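Local coordinates for B12-binding domain-containing protein (Kitasatospora setae, PDB 6WTE), which probably transfers a methyl group from S-adenosylmethionine, by way of bound cobalamin, to the indole ring of tryptophan, and carries a [4Fe-4S] cluster, at residues Val8-Val13 and Val64-Arg69; Leu22-Thr27 and Ser195-Arg200; Thr27-Glu32 and Lys131-Leu136; Ile221-Gly226 and Ala250-Glu255. One frame throughout, in Å; residues are numbered along the deposited sequence.

Contact 1 (Val8-Val13 and Val64-Arg69); sequences VNPNKV and VGVTVR
Val8 and Val66 lie side by side in parallel strands, and Val8 is bonded through both its N-H and its carbonyl O. Val8 N donates to Gly65 O at 2.8 Å, and Val8 O takes the N-H of Thr67 at 3.2 Å. Thr67, at the end of its strand, faces the cofactor. From its CB, OG1 stands anti to the backbone N (chi1 180°) and bonds to the bound cobalamin, while CG2 turns back over Val8 O at 3.5 Å and reaches the amide oxygen OD1 of Asn9 at 3.7 Å. A small branched residue with one polar and one apolar arm fits here, where strand meets cofactor. These are central strands of the Rossmann-like B12-binding domain, whose strand ends carry the loops that hold the corrinoid. Pro10 brings the pairing to a stop: lacking an N-H, it sets CD tightly against Thr67 O where the next bond would fall, and its CG rests on Val66 CG1 at 3.8 Å. With an alanine at this position the ring would be gone, which would probably open a gap beside Val66 CG1 and give the turn more freedom to move. Beyond it, Asn11 OD1 receives Val13 N at 3.0 Å in an Asx turn, and its ND2 bonds to cobalamin. Asn9 ND2 is taken by Asp40.

Contact 2 (Leu22-Thr27 and Ser195-Arg200); sequences LDVLTT and SVYRRR
Bends at chi2 and chi3 (-63° and -66°) fold Arg199 back on itself, so that its NE comes to Asp23, whose CG lies beside its own backbone N. The resulting salt bridge, Arg199 NE to Asp23 OD2 at 2.9 Å, uses the anti side of the carboxylate and lies in the guanidinium plane, although the two flat groups are turned 66° apart. A water links the same OD2 to Arg199 NH2, and Asn209 ND2 adds a further bond to that oxygen, while Arg199 NH1 pairs with Glu255. One turn along, Thr27 OG1 does two jobs: it donates to Asp23 O at 3.1 Å and accepts the N-H of Arg198 at 2.8 Å, tying the irregular segment to the helix. With a valine in its place, the backbone N of Arg198 would probably be left without this acceptor. Thr27 CG2 meanwhile lies over one face of the Arg198 guanidinium, whose NH2 pairs with Glu30 and Asp31. Val24 gives the apolar part: its CG2 sits over the face of the Tyr197 ring, 4.0 Å from the centroid, a CH-pi contact, while Tyr197 OH bonds to Asp192 O. Helix 20-31 of the B12-binding domain thus receives residues 195-200 on one side and leans its Leu22 and Leu25 on strand 4-9, while Val196 and Arg199 reach across to helix 249-261.

Contact 3 (Thr27-Glu32 and Lys131-Leu136); sequences TALEDE and KILCEL
Leu29 and Leu133 cross at about a right angle, and only their ends meet: CD1 of Leu29 lies 3.7 Å from CD2 of Leu133. The two leucines use different first torsions. Leu29 holds CG beside its backbone N (chi1 -77°), whereas Leu133 holds CG anti to its own backbone N (chi1 -177°), and each thereby delivers a methyl into the space between the helices. The other methyl of Leu29, CD2, turns to Cys134 and comes 3.9 Å from its SG. The thiol sits against Ala28 and Leu29 of the helix and Glu32 just beyond its end. Ala28 CB is 3.9 Å from SG, and Ala28 O is 3.5 Å from it. Glu32 lays its CG against the sulfur at 3.7 Å. Small residues suit both sides here. Alanine lets the cysteine approach the backbone, and a thiol is compact enough to enter yet large and polarisable enough to pack against all three. Glu32, the first residue to leave helical geometry, contributes its aliphatic part, as fits a residue at the solvent-exposed end of the contact. With no hydrogen bond across the pair, the contact rests on van der Waals packing, and the axes cross at -40° with a closest approach of 9.2 Å. Both helices belong to the B12-binding domain and pack on the parallel part of its sheet: Leu29 also touches Val36 of strand 35-40, while Leu133 rests on Val102 of strand 101-104 and comes close to the cobalamin.

Contact 4 (Ile221-Gly226 and Ala250-Glu255); sequences ILTKNG and ASVVDE
Glu255 OE2 is gripped by Arg199 NH1 in a salt bridge and by Tyr20 OH, yet its carboxylate also forms a surface for Ile221. The CD1 methyl of Ile221 lies 3.5 Å from Glu255 CD and 3.7 Å from Glu255 CG, the two side chains sliding past each other in opposite directions. With CG anti to its backbone N (chi1 -177°) and the chain extended beyond, Glu255 lays its aliphatic length along Ile221 and offers its charge to the arginines, the other oxygen, OE1, being paired with Arg247. Val252 supplies the apolar core. Its CG1 nests against Ile221 CG1 at 3.8 Å, Leu222 O at 3.8 Å and Thr223 CG2 at 4.1 Å, a branched residue whose methyls reach several neighbours at once. Leu222 O accepts a bond from Arg247, and Thr223 OG1 bonds to Asp271, so the polar atoms around the valine have partners of their own. Strand 219-221, helix 249-261 and the parallel strand 266-269 make a beta-alpha-beta crossover of the radical SAM barrel. Between strand and helix lies the loop whose Cys227, Cys231 and Cys234 bind the [4Fe-4S] cluster, and helix 278-294 packs against Thr223 through Leu284.

In the fold
Contact 1 lies nearest the centre of the chain and pairs strands by backbone bonds, with side chains that also serve the cofactor. Contacts 2 and 3 share helix 20-31, Thr27 lying in both segments but touching only residues 195-200 of the two partners, yet differ sharply: contact 3 is apolar packing of two helices that ends at a solvent-exposed glutamate, while contact 2 is rich in charges and waters. Contact 4 belongs to the radical SAM core and, like contact 1, is wholly buried; its Glu255 pairs with Arg199 of contact 2, so residues 195-200 bridge the two domains. Contact 1 touches contact 2 through Leu22, and its centre is about 22 Å from that of contact 4.

Contact 1 (Val8-Val13 and Val64-Arg69)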
loop_
_atom_site.group_PDB
_atom_site.type_symbol
_atom_site.label_atom_id
_atom_site.label_comp_id
_atom_site.label_asym_id
_atom_site.label_seq_id
_atom_site.Cartn_x
_atom_site.Cartn_y
_atom_site.Cartn_z
ATOM N N VAL A 8 -9.606 15.544 -0.136
ATOM C CA VAL A 8 -9.611 15.270 -1.571
ATOM C C VAL A 8 -8.971 13.912 -1.823
ATOM O O VAL A 8 -7.861 13.652 -1.343
ATOM C CB VAL A 8 -8.855 16.363 -2.345
ATOM C CG1 VAL A 8 -8.813 16.027 -3.828
ATOM C CG2 VAL A 8 -9.495 17.732 -2.112
ATOM N N ASN A 9 -9.656 13.057 -2.599
ATOM C CA ASN A 9 -9.030 11.842 -3.101
ATOM C C ASN A 9 -8.577 12.061 -4.536
ATOM O O ASN A 9 -9.424 12.125 -5.438
ATOM C CB ASN A 9 -9.978 10.647 -3.029
ATOM C CG ASN A 9 -9.297 9.372 -3.463
ATOM O OD1 ASN A 9 -8.087 9.232 -3.285
ATOM N ND2 ASN A 9 -10.047 8.452 -4.057
ATOM N N PRO A 10 -7.277 12.170 -4.805
ATOM C CA PRO A 10 -6.798 12.350 -6.179
ATOM C C PRO A 10 -6.532 11.052 -6.922
ATOM O O PRO A 10 -6.091 11.101 -8.076
ATOM C CB PRO A 10 -5.486 13.116 -5.952
ATOM C CG PRO A 10 -4.947 12.472 -4.722
ATOM C CD PRO A 10 -6.163 12.186 -3.844
ATOM N N ASN A 11 -6.788 9.909 -6.290
ATOM C CA ASN A 11 -6.478 8.618 -6.891
ATOM C C ASN A 11 -7.286 8.421 -8.165
ATOM O O ASN A 11 -8.519 8.409 -8.132
ATOM C CB ASN A 11 -6.768 7.504 -5.887
ATOM C CG ASN A 11 -6.100 6.194 -6.258
ATOM O OD1 ASN A 11 -5.684 5.992 -7.400
ATOM N ND2 ASN A 11 -5.986 5.301 -5.288
ATOM N N LYS A 12 -6.599 8.286 -9.297
ATOM C CA LYS A 12 -7.276 8.064 -10.567
ATOM C C LYS A 12 -7.118 6.635 -11.075
ATOM O O LYS A 12 -7.464 6.354 -12.226
ATOM C CB LYS A 12 -6.780 9.068 -11.611
ATOM C CG LYS A 12 -7.141 10.515 -11.272
ATOM C CD LYS A 12 -6.855 11.460 -12.426
ATOM C CE LYS A 12 -5.379 11.488 -12.785
ATOM N NZ LYS A 12 -5.094 12.568 -13.775
ATOM N N VAL A 13 -6.626 5.723 -10.244
ATOM C CA VAL A 13 -6.405 4.345 -10.670
ATOM C C VAL A 13 -7.735 3.605 -10.738
ATOM O O VAL A 13 -8.515 3.612 -9.779
ATOM C CB VAL A 13 -5.433 3.627 -9.722
ATOM C CG1 VAL A 13 -5.409 2.130 -10.018
ATOM C CG2 VAL A 13 -4.030 4.211 -9.854
ATOM N N VAL A 64 -7.474 22.043 3.612
ATOM C CA VAL A 64 -7.651 21.084 2.526
ATOM C C VAL A 64 -6.626 19.975 2.712
ATOM O O VAL A 64 -5.417 20.231 2.703
ATOM C CB VAL A 64 -7.500 21.743 1.144
ATOM C CG1 VAL A 64 -7.627 20.707 0.032
ATOM C CG2 VAL A 64 -8.522 22.869 0.958
ATOM N N GLY A 65 -7.105 18.753 2.904
ATOM C CA GLY A 65 -6.238 17.591 3.002
ATOM C C GLY A 65 -6.289 16.796 1.709
ATOM O O GLY A 65 -7.348 16.649 1.101
ATOM N N VAL A 66 -5.133 16.302 1.283
ATOM C CA VAL A 66 -5.038 15.484 0.075
ATOM C C VAL A 66 -4.370 14.166 0.442
ATOM O O VAL A 66 -3.243 14.159 0.952
ATOM C CB VAL A 66 -4.256 16.196 -1.040
ATOM C CG1 VAL A 66 -4.253 15.344 -2.296
ATOM C CG2 VAL A 66 -4.865 17.574 -1.335
ATOM N N THR A 67 -5.051 13.048 0.170
ATOM C CA THR A 67 -4.474 11.736 0.457
ATOM C C THR A 67 -3.698 11.238 -0.760
ATOM O O THR A 67 -4.235 11.181 -1.871
ATOM C CB THR A 67 -5.558 10.738 0.885
ATOM O OG1 THR A 67 -4.964 9.462 1.160
ATOM C CG2 THR A 67 -6.651 10.585 -0.177
ATOM N N VAL A 68 -2.428 10.904 -0.560
ATOM C CA VAL A 68 -1.567 10.428 -1.635
ATOM C C VAL A 68 -1.213 8.986 -1.295
ATOM O O VAL A 68 -0.295 8.716 -0.511
ATOM C CB VAL A 68 -0.334 11.321 -1.813
ATOM C CG1 VAL A 68 0.708 10.675 -2.744
ATOM C CG2 VAL A 68 -0.781 12.655 -2.381
ATOM N N ARG A 69 -1.986 8.056 -1.855
ATOM C CA ARG A 69 -1.863 6.647 -1.500
ATOM C C ARG A 69 -0.682 5.982 -2.196
ATOM O O ARG A 69 0.043 5.196 -1.576
ATOM C CB ARG A 69 -3.158 5.918 -1.849
ATOM C CG ARG A 69 -3.220 4.461 -1.400
ATOM C CD ARG A 69 -4.414 3.801 -2.072
ATOM N NE ARG A 69 -4.759 2.501 -1.495
ATOM C CZ ARG A 69 -4.165 1.359 -1.814
ATOM N NH1 ARG A 69 -4.562 0.237 -1.231
ATOM N NH2 ARG A 69 -3.187 1.335 -2.712
#

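Contact 2 (Leu22-Thr27 and Ser195-Arg200)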
loop_
_atom_site.group_PDB
_atom_site.type_symbol
_atom_site.label_atom_id
_atom_site.label_comp_id
_atom_site.label_asym_id
_atom_site.label_seq_id
_atom_site.Cartn_x
_atom_site.Cartn_y
_atom_site.Cartn_z
ATOM N N LEU A 22 -9.641 8.385 4.103
ATOM C CA LEU A 22 -10.532 9.518 4.301
ATOM C C LEU A 22 -11.673 9.180 5.258
ATOM O O LEU A 22 -12.149 10.060 5.985
ATOM C CB LEU A 22 -11.055 10.011 2.945
ATOM C CG LEU A 22 -9.999 10.513 1.945
ATOM C CD1 LEU A 22 -10.646 11.280 0.789
ATOM C CD2 LEU A 22 -8.943 11.394 2.628
ATOM N N ASP A 23 -12.107 7.914 5.306
ATOM C CA ASP A 23 -13.111 7.539 6.297
ATOM C C ASP A 23 -12.537 7.612 7.707
ATOM O O ASP A 23 -13.227 8.039 8.643
ATOM C CB ASP A 23 -13.656 6.135 6.018
ATOM C CG ASP A 23 -14.776 6.120 4.983
ATOM O OD1 ASP A 23 -15.375 7.183 4.691
ATOM O OD2 ASP A 23 -15.088 5.020 4.474
ATOM N N VAL A 24 -11.282 7.187 7.881
ATOM C CA VAL A 24 -10.626 7.300 9.182
ATOM C C VAL A 24 -10.524 8.764 9.594
ATOM O O VAL A 24 -10.850 9.135 10.729
ATOM C CB VAL A 24 -9.235 6.638 9.146
ATOM C CG1 VAL A 24 -8.580 6.721 10.519
ATOM C CG2 VAL A 24 -9.325 5.183 8.685
ATOM N N LEU A 25 -10.064 9.615 8.674
ATOM C CA LEU A 25 -9.882 11.029 8.993
ATOM C C LEU A 25 -11.216 11.721 9.230
ATOM O O LEU A 25 -11.326 12.573 10.122
ATOM C CB LEU A 25 -9.115 11.724 7.869
ATOM C CG LEU A 25 -7.725 11.188 7.562
ATOM C CD1 LEU A 25 -7.131 11.981 6.395
ATOM C CD2 LEU A 25 -6.834 11.294 8.792
ATOM N N THR A 26 -12.235 11.375 8.438
ATOM C CA THR A 26 -13.552 11.980 8.614
ATOM C C THR A 26 -14.102 11.678 10.001
ATOM O O THR A 26 -14.600 12.571 10.691
ATOM C CB THR A 26 -14.514 11.490 7.531
ATOM O OG1 THR A 26 -14.080 11.961 6.245
ATOM C CG2 THR A 26 -15.947 11.969 7.812
ATOM N N THR A 27 -13.995 10.418 10.438
ATOM C CA THR A 27 -14.529 10.045 11.747
ATOM C C THR A 27 -13.892 10.871 12.856
ATOM O O THR A 27 -14.589 11.448 13.698
ATOM C CB THR A 27 -14.308 8.553 12.000
ATOM O OG1 THR A 27 -15.090 7.798 11.069
ATOM C CG2 THR A 27 -14.719 8.176 13.420
ATOM N N SER A 195 -12.076 4.482 18.101
ATOM C CA SER A 195 -13.321 4.764 17.402
ATOM C C SER A 195 -13.663 3.679 16.391
ATOM O O SER A 195 -12.789 2.993 15.852
ATOM C CB SER A 195 -13.248 6.104 16.668
ATOM O OG SER A 195 -12.746 7.128 17.506
ATOM N N VAL A 196 -14.959 3.541 16.134
ATOM C CA VAL A 196 -15.439 2.854 14.942
ATOM C C VAL A 196 -15.343 3.839 13.787
ATOM O O VAL A 196 -15.892 4.942 13.856
ATOM C CB VAL A 196 -16.880 2.359 15.132
ATOM C CG1 VAL A 196 -17.422 1.790 13.830
ATOM C CG2 VAL A 196 -16.953 1.336 16.257
ATOM N N TYR A 197 -14.637 3.459 12.729
ATOM C CA TYR A 197 -14.530 4.333 11.568
ATOM C C TYR A 197 -15.835 4.250 10.786
ATOM O O TYR A 197 -16.269 3.156 10.411
ATOM C CB TYR A 197 -13.333 3.946 10.700
ATOM C CG TYR A 197 -12.011 3.845 11.447
ATOM C CD1 TYR A 197 -11.743 4.630 12.571
ATOM C CD2 TYR A 197 -11.036 2.948 11.033
ATOM C CE1 TYR A 197 -10.535 4.515 13.254
ATOM C CE2 TYR A 197 -9.834 2.840 11.696
ATOM C CZ TYR A 197 -9.588 3.616 12.807
ATOM O OH TYR A 197 -8.377 3.482 13.463
ATOM N N ARG A 198 -16.493 5.389 10.586
ATOM C CA ARG A 198 -17.801 5.384 9.945
ATOM C C ARG A 198 -17.631 5.190 8.442
ATOM O O ARG A 198 -16.888 5.930 7.787
ATOM C CB ARG A 198 -18.567 6.663 10.279
ATOM C CG ARG A 198 -19.008 6.695 11.746
ATOM C CD ARG A 198 -19.900 7.878 12.088
ATOM N NE ARG A 198 -19.163 9.138 12.095
ATOM C CZ ARG A 198 -18.532 9.638 13.155
ATOM N NH1 ARG A 198 -18.545 8.990 14.312
ATOM N NH2 ARG A 198 -17.890 10.797 13.054
ATOM N N ARG A 199 -18.289 4.164 7.910
ATOM C CA ARG A 199 -18.198 3.799 6.500
ATOM C C ARG A 199 -19.575 4.005 5.896
ATOM O O ARG A 199 -20.504 3.245 6.187
ATOM C CB ARG A 199 -17.733 2.353 6.327
ATOM C CG ARG A 199 -16.618 1.937 7.281
ATOM C CD ARG A 199 -15.325 2.747 7.055
ATOM N NE ARG A 199 -14.715 2.479 5.755
ATOM C CZ ARG A 199 -14.061 1.360 5.454
ATOM N NH1 ARG A 199 -13.940 0.398 6.365
ATOM N NH2 ARG A 199 -13.533 1.196 4.245
ATOM N N ARG A 200 -19.708 5.030 5.066
ATOM C CA ARG A 200 -21.001 5.443 4.547
ATOM C C ARG A 200 -21.109 5.097 3.070
ATOM O O ARG A 200 -20.111 4.860 2.389
ATOM C CB ARG A 200 -21.211 6.949 4.755
ATOM C CG ARG A 200 -21.192 7.396 6.214
ATOM C CD ARG A 200 -21.260 8.919 6.297
ATOM N NE ARG A 200 -21.509 9.420 7.648
ATOM C CZ ARG A 200 -20.624 10.093 8.380
ATOM N NH1 ARG A 200 -19.412 10.348 7.902
ATOM N NH2 ARG A 200 -20.953 10.516 9.596
HETATM O O HOH W 1 -17.980 7.024 3.998
HETATM O O HOH W 2 -13.495 3.625 2.620
HETATM O O HOH W 3 -16.223 8.388 8.206
HETATM O O HOH W 4 -17.944 9.055 6.149
#

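Contact 3 (Thr27-Glu32 and Lys131-Leu136)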
loop_
_atom_site.group_PDB
_atom_site.type_symbol
_atom_site.label_atom_id
_atom_site.label_comp_id
_atom_site.label_asym_id
_atom_site.label_seq_id
_atom_site.Cartn_x
_atom_site.Cartn_y
_atom_site.Cartn_z
ATOM N N THR A 27 -13.995 10.418 10.438
ATOM C CA THR A 27 -14.529 10.045 11.747
ATOM C C THR A 27 -13.892 10.871 12.856
ATOM O O THR A 27 -14.589 11.448 13.698
ATOM C CB THR A 27 -14.308 8.553 12.000
ATOM O OG1 THR A 27 -15.090 7.798 11.069
ATOM C CG2 THR A 27 -14.719 8.176 13.420
ATOM N N ALA A 28 -12.559 10.949 12.859
ATOM C CA ALA A 28 -11.856 11.674 13.909
ATOM C C ALA A 28 -12.212 13.155 13.887
ATOM O O ALA A 28 -12.490 13.757 14.930
ATOM C CB ALA A 28 -10.351 11.479 13.748
ATOM N N LEU A 29 -12.206 13.758 12.701
ATOM C CA LEU A 29 -12.500 15.184 12.607
ATOM C C LEU A 29 -13.934 15.480 13.028
ATOM O O LEU A 29 -14.181 16.432 13.776
ATOM C CB LEU A 29 -12.242 15.670 11.187
ATOM C CG LEU A 29 -10.780 15.881 10.801
ATOM C CD1 LEU A 29 -10.703 16.078 9.303
ATOM C CD2 LEU A 29 -10.208 17.082 11.548
ATOM N N GLU A 30 -14.889 14.661 12.581
ATOM C CA GLU A 30 -16.277 14.873 12.983
ATOM C C GLU A 30 -16.453 14.701 14.487
ATOM O O GLU A 30 -17.187 15.468 15.123
ATOM C CB GLU A 30 -17.198 13.918 12.221
ATOM C CG GLU A 30 -17.355 14.262 10.749
ATOM C CD GLU A 30 -18.326 13.341 10.034
ATOM O OE1 GLU A 30 -18.578 12.233 10.548
ATOM O OE2 GLU A 30 -18.833 13.729 8.960
ATOM N N ASP A 31 -15.786 13.702 15.076
ATOM C CA ASP A 31 -15.897 13.485 16.513
ATOM C C ASP A 31 -15.316 14.643 17.316
ATOM O O ASP A 31 -15.714 14.840 18.468
ATOM C CB ASP A 31 -15.212 12.173 16.912
ATOM C CG ASP A 31 -15.990 10.940 16.468
ATOM O OD1 ASP A 31 -17.089 11.087 15.893
ATOM O OD2 ASP A 31 -15.501 9.818 16.699
ATOM N N GLU A 32 -14.392 15.406 16.737
ATOM C CA GLU A 32 -13.811 16.577 17.382
ATOM C C GLU A 32 -14.544 17.866 17.038
ATOM O O GLU A 32 -14.058 18.951 17.372
ATOM C CB GLU A 32 -12.333 16.708 17.009
ATOM C CG GLU A 32 -11.451 15.627 17.612
ATOM C CD GLU A 32 -11.371 15.712 19.124
ATOM O OE1 GLU A 32 -11.456 16.835 19.666
ATOM O OE2 GLU A 32 -11.229 14.655 19.772
ATOM N N LYS A 131 -5.051 11.888 14.406
ATOM C CA LYS A 131 -4.882 12.745 15.578
ATOM C C LYS A 131 -4.172 14.045 15.222
ATOM O O LYS A 131 -4.602 15.130 15.634
ATOM C CB LYS A 131 -4.138 11.988 16.678
ATOM C CG LYS A 131 -4.990 10.868 17.272
ATOM C CD LYS A 131 -4.394 10.285 18.540
ATOM C CE LYS A 131 -5.175 9.050 18.987
ATOM N NZ LYS A 131 -6.647 9.270 19.004
ATOM N N ILE A 132 -3.089 13.950 14.446
ATOM C CA ILE A 132 -2.361 15.143 14.012
ATOM C C ILE A 132 -3.276 16.060 13.211
ATOM O O ILE A 132 -3.247 17.286 13.370
ATOM C CB ILE A 132 -1.120 14.734 13.197
ATOM C CG1 ILE A 132 -0.155 13.935 14.074
ATOM C CG2 ILE A 132 -0.437 15.979 12.576
ATOM C CD1 ILE A 132 0.995 13.294 13.319
ATOM N N LEU A 133 -4.107 15.480 12.339
ATOM C CA LEU A 133 -4.991 16.300 11.513
ATOM C C LEU A 133 -6.004 17.060 12.365
ATOM O O LEU A 133 -6.336 18.214 12.063
ATOM C CB LEU A 133 -5.698 15.428 10.470
ATOM C CG LEU A 133 -6.595 16.181 9.482
ATOM C CD1 LEU A 133 -5.808 17.301 8.797
ATOM C CD2 LEU A 133 -7.195 15.231 8.447
ATOM N N CYS A 134 -6.514 16.432 13.430
ATOM C CA CYS A 134 -7.431 17.144 14.314
ATOM C C CYS A 134 -6.744 18.314 14.998
ATOM O O CYS A 134 -7.339 19.385 15.150
ATOM C CB CYS A 134 -8.013 16.204 15.362
ATOM S SG CYS A 134 -9.253 15.080 14.708
ATOM N N GLU A 135 -5.502 18.120 15.451
ATOM C CA GLU A 135 -4.787 19.230 16.068
ATOM C C GLU A 135 -4.517 20.327 15.052
ATOM O O GLU A 135 -4.655 21.512 15.363
ATOM C CB GLU A 135 -3.485 18.740 16.709
ATOM C CG GLU A 135 -3.725 17.785 17.870
ATOM C CD GLU A 135 -2.487 17.528 18.710
ATOM O OE1 GLU A 135 -1.492 18.274 18.570
ATOM O OE2 GLU A 135 -2.516 16.572 19.516
ATOM N N LEU A 136 -4.170 19.946 13.818
ATOM C CA LEU A 136 -3.952 20.936 12.768
ATOM C C LEU A 136 -5.232 21.708 12.466
ATOM O O LEU A 136 -5.228 22.943 12.415
ATOM C CB LEU A 136 -3.419 20.249 11.508
ATOM C CG LEU A 136 -3.144 21.151 10.296
ATOM C CD1 LEU A 136 -2.096 22.219 10.595
ATOM C CD2 LEU A 136 -2.746 20.320 9.082
#

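Contact 4 (Ile221-Gly226 and Ala250-Glu255)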
loop_
_atom_site.group_PDB
_atom_site.type_symbol
_atom_site.label_atom_id
_atom_site.label_comp_id
_atom_site.label_asym_id
_atom_site.label_seq_id
_atom_site.Cartn_x
_atom_site.Cartn_y
_atom_site.Cartn_z
ATOM N N ILE A 221 -10.908 -3.252 5.864
ATOM C CA ILE A 221 -11.014 -3.163 7.314
ATOM C C ILE A 221 -9.612 -3.180 7.896
ATOM O O ILE A 221 -8.821 -4.083 7.610
ATOM C CB ILE A 221 -11.876 -4.289 7.922
ATOM C CG1 ILE A 221 -11.952 -4.127 9.442
ATOM C CG2 ILE A 221 -11.350 -5.669 7.531
ATOM C CD1 ILE A 221 -12.723 -2.879 9.896
ATOM N N LEU A 222 -9.311 -2.175 8.707
ATOM C CA LEU A 222 -8.053 -2.091 9.424
ATOM C C LEU A 222 -8.242 -2.675 10.816
ATOM O O LEU A 222 -9.223 -2.359 11.496
ATOM C CB LEU A 222 -7.605 -0.633 9.522
ATOM C CG LEU A 222 -6.346 -0.389 10.347
ATOM C CD1 LEU A 222 -5.148 -0.997 9.641
ATOM C CD2 LEU A 222 -6.160 1.111 10.562
ATOM N N THR A 223 -7.316 -3.535 11.239
ATOM C CA THR A 223 -7.363 -4.042 12.605
ATOM C C THR A 223 -6.228 -3.527 13.475
ATOM O O THR A 223 -6.393 -3.424 14.695
ATOM C CB THR A 223 -7.369 -5.584 12.618
ATOM O OG1 THR A 223 -6.029 -6.099 12.624
ATOM C CG2 THR A 223 -8.122 -6.132 11.403
ATOM N N LYS A 224 -5.105 -3.151 12.876
ATOM C CA LYS A 224 -3.959 -2.668 13.634
ATOM C C LYS A 224 -3.012 -1.947 12.687
ATOM O O LYS A 224 -2.804 -2.391 11.554
ATOM C CB LYS A 224 -3.238 -3.824 14.341
ATOM C CG LYS A 224 -2.778 -4.929 13.397
ATOM C CD LYS A 224 -2.831 -6.297 14.066
ATOM C CE LYS A 224 -2.564 -7.404 13.057
ATOM N NZ LYS A 224 -2.878 -8.755 13.607
ATOM N N ASN A 225 -2.442 -0.845 13.153
ATOM C CA ASN A 225 -1.481 -0.109 12.351
ATOM C C ASN A 225 -0.059 -0.542 12.690
ATOM O O ASN A 225 0.278 -0.740 13.857
ATOM C CB ASN A 225 -1.619 1.395 12.578
ATOM C CG ASN A 225 -0.639 2.187 11.755
ATOM O OD1 ASN A 225 -0.839 2.370 10.555
ATOM N ND2 ASN A 225 0.446 2.644 12.381
ATOM N N GLY A 226 0.772 -0.656 11.664
ATOM C CA GLY A 226 2.209 -0.758 11.829
ATOM C C GLY A 226 2.727 -2.161 11.551
ATOM O O GLY A 226 1.976 -3.113 11.356
ATOM N N ALA A 250 -13.842 -4.650 19.699
ATOM C CA ALA A 250 -15.259 -4.378 19.486
ATOM C C ALA A 250 -15.474 -3.330 18.401
ATOM O O ALA A 250 -16.452 -3.412 17.649
ATOM C CB ALA A 250 -15.911 -3.927 20.791
ATOM N N SER A 251 -14.576 -2.344 18.303
ATOM C CA SER A 251 -14.726 -1.310 17.283
ATOM C C SER A 251 -14.474 -1.870 15.890
ATOM O O SER A 251 -15.203 -1.541 14.944
ATOM C CB SER A 251 -13.779 -0.141 17.565
ATOM O OG SER A 251 -14.085 0.469 18.810
ATOM N N VAL A 252 -13.443 -2.707 15.740
ATOM C CA VAL A 252 -13.173 -3.334 14.446
ATOM C C VAL A 252 -14.378 -4.148 13.989
ATOM O O VAL A 252 -14.838 -4.022 12.848
ATOM C CB VAL A 252 -11.910 -4.211 14.516
ATOM C CG1 VAL A 252 -11.615 -4.804 13.158
ATOM C CG2 VAL A 252 -10.722 -3.400 14.996
ATOM N N VAL A 253 -14.901 -5.009 14.867
ATOM C CA VAL A 253 -15.999 -5.870 14.446
ATOM C C VAL A 253 -17.270 -5.055 14.208
ATOM O O VAL A 253 -18.046 -5.363 13.297
ATOM C CB VAL A 253 -16.225 -7.010 15.458
ATOM C CG1 VAL A 253 -17.290 -7.959 14.937
ATOM C CG2 VAL A 253 -14.914 -7.771 15.699
ATOM N N ASP A 254 -17.506 -4.006 15.012
ATOM C CA ASP A 254 -18.618 -3.092 14.734
ATOM C C ASP A 254 -18.534 -2.537 13.315
ATOM O O ASP A 254 -19.543 -2.466 12.598
ATOM C CB ASP A 254 -18.624 -1.917 15.722
ATOM C CG ASP A 254 -19.271 -2.249 17.056
ATOM O OD1 ASP A 254 -19.749 -3.387 17.256
ATOM O OD2 ASP A 254 -19.317 -1.334 17.909
ATOM N N GLU A 255 -17.334 -2.121 12.904
ATOM C CA GLU A 255 -17.143 -1.573 11.565
ATOM C C GLU A 255 -17.389 -2.622 10.486
ATOM O O GLU A 255 -18.047 -2.339 9.477
ATOM C CB GLU A 255 -15.733 -1.007 11.441
ATOM C CG GLU A 255 -15.439 -0.348 10.111
ATOM C CD GLU A 255 -14.105 0.375 10.131
ATOM O OE1 GLU A 255 -13.620 0.666 11.243
ATOM O OE2 GLU A 255 -13.551 0.646 9.049
#